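Local coordinates for acyl-CoA dehydrogenase domain protein Tcur3481 (Thermomonospora curvata, PDB 6WY9), which binds FAD and, judging by its family, probably acts as an acyl-CoA dehydrogenase, at residues R28-A31 against V32-E36. Residues are numbered along the deposited sequence; the frame is centred on the assembly and turned at random.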
# COMPACT_ATOMS: atom_id res chain seq x y z
N ARG B 28 29.32 0.45 -22.76
CA ARG B 28 28.50 0.75 -23.94
C ARG B 28 27.22 1.52 -23.57
O ARG B 28 26.79 2.42 -24.31
CB ARG B 28 28.16 -0.52 -24.72
CG ARG B 28 27.30 -0.25 -26.00
CD ARG B 28 28.13 0.48 -27.05
NE ARG B 28 27.49 0.50 -28.36
CZ ARG B 28 27.95 1.16 -29.40
NH1 ARG B 28 29.07 1.87 -29.30
NH2 ARG B 28 27.30 1.11 -30.55
N LEU B 29 26.62 1.23 -22.41
CA LEU B 29 25.43 1.97 -22.01
C LEU B 29 25.75 3.45 -21.83
O LEU B 29 24.94 4.33 -22.19
CB LEU B 29 24.85 1.38 -20.72
CG LEU B 29 24.16 0.01 -20.82
CD1 LEU B 29 23.61 -0.43 -19.44
CD2 LEU B 29 23.09 -0.06 -21.96
N ARG B 30 26.92 3.75 -21.27
CA ARG B 30 27.32 5.13 -21.07
C ARG B 30 27.58 5.83 -22.41
O ARG B 30 27.15 6.96 -22.63
CB ARG B 30 28.56 5.17 -20.17
CG ARG B 30 29.15 6.56 -20.02
CD ARG B 30 28.10 7.56 -19.51
NE ARG B 30 27.37 7.08 -18.31
CZ ARG B 30 27.88 6.98 -17.09
NH1 ARG B 30 29.15 7.29 -16.85
NH2 ARG B 30 27.12 6.53 -16.09
N ALA B 31 28.28 5.15 -23.33
CA ALA B 31 28.49 5.69 -24.67
C ALA B 31 27.17 5.99 -25.36
O ALA B 31 27.00 7.04 -25.98
CB ALA B 31 29.31 4.69 -25.50
N VAL B 32 26.21 5.07 -25.28
CA VAL B 32 24.99 5.27 -26.05
C VAL B 32 24.11 6.34 -25.39
O VAL B 32 23.53 7.20 -26.07
CB VAL B 32 24.24 3.94 -26.23
CG1 VAL B 32 22.79 4.19 -26.78
CG2 VAL B 32 25.01 3.06 -27.21
N GLU B 33 24.05 6.35 -24.06
CA GLU B 33 23.15 7.28 -23.39
C GLU B 33 23.68 8.73 -23.41
O GLU B 33 22.96 9.63 -23.00
CB GLU B 33 22.85 6.79 -21.96
CG GLU B 33 24.03 7.03 -21.00
CD GLU B 33 23.90 6.31 -19.66
OE1 GLU B 33 24.92 6.26 -18.90
OE2 GLU B 33 22.78 5.79 -19.37
N THR B 34 24.90 8.96 -23.88
CA THR B 34 25.42 10.31 -24.10
C THR B 34 25.56 10.67 -25.57
O THR B 34 26.17 11.70 -25.90
CB THR B 34 26.78 10.48 -23.41
OG1 THR B 34 27.69 9.48 -23.88
CG2 THR B 34 26.60 10.35 -21.88
N SER B 35 25.04 9.85 -26.47
CA SER B 35 25.11 10.13 -27.90
C SER B 35 23.93 11.01 -28.31
O SER B 35 23.02 11.26 -27.52
CB SER B 35 25.05 8.83 -28.70
OG SER B 35 23.79 8.22 -28.40
N GLU B 36 23.90 11.40 -29.59
CA GLU B 36 22.82 12.25 -30.08
C GLU B 36 21.51 11.47 -30.20
O GLU B 36 20.43 12.00 -29.90
CB GLU B 36 23.19 12.84 -31.44
CG GLU B 36 24.41 13.69 -31.41
CD GLU B 36 24.15 15.04 -30.77
OE1 GLU B 36 24.11 15.11 -29.52
OE2 GLU B 36 23.97 16.03 -31.52
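Arg30 and Glu33 form a salt bridge across the C-terminal turn of the short helix 26-33, in the N-terminal region of the acyl-CoA dehydrogenase fold. Glu33 CG sits between its backbone N and carbonyl carbon (chi1 75°), which carries the extended side chain back past Leu29 O. Its OE1 then takes the N-H of Arg30 NE in a nearly straight bond of 2.7 Å, through the anti lone pair and in the guanidinium plane. Arg332, on helix 330-340, pairs with Glu33 OE2, and Asp327 takes Arg30 NH1. Replacing Glu33 with an alanine is likely to leave Arg332 without this carboxylate and Arg30 held at NH1 by Asp327 but without its mate at NE. The close-packed part is Leu29 and Val32, both buried against Pro84; Val32 CG2 also lies over one face of the partly exposed Arg28 guanidinium, 3.7 Å from Arg28 NE, while Asp40 pairs with NH2. Thr34, by contrast, is exposed. Its N-H reaches Arg30 O only weakly, but its hydroxyl OG1 donates to the same oxygen at 2.9 Å. Ser35, the next residue, gives both its N and OG to Val32 O, and Ser35 OG lies 2.6 Å from Val32 O, in the carbonyl plane and on a lone pair.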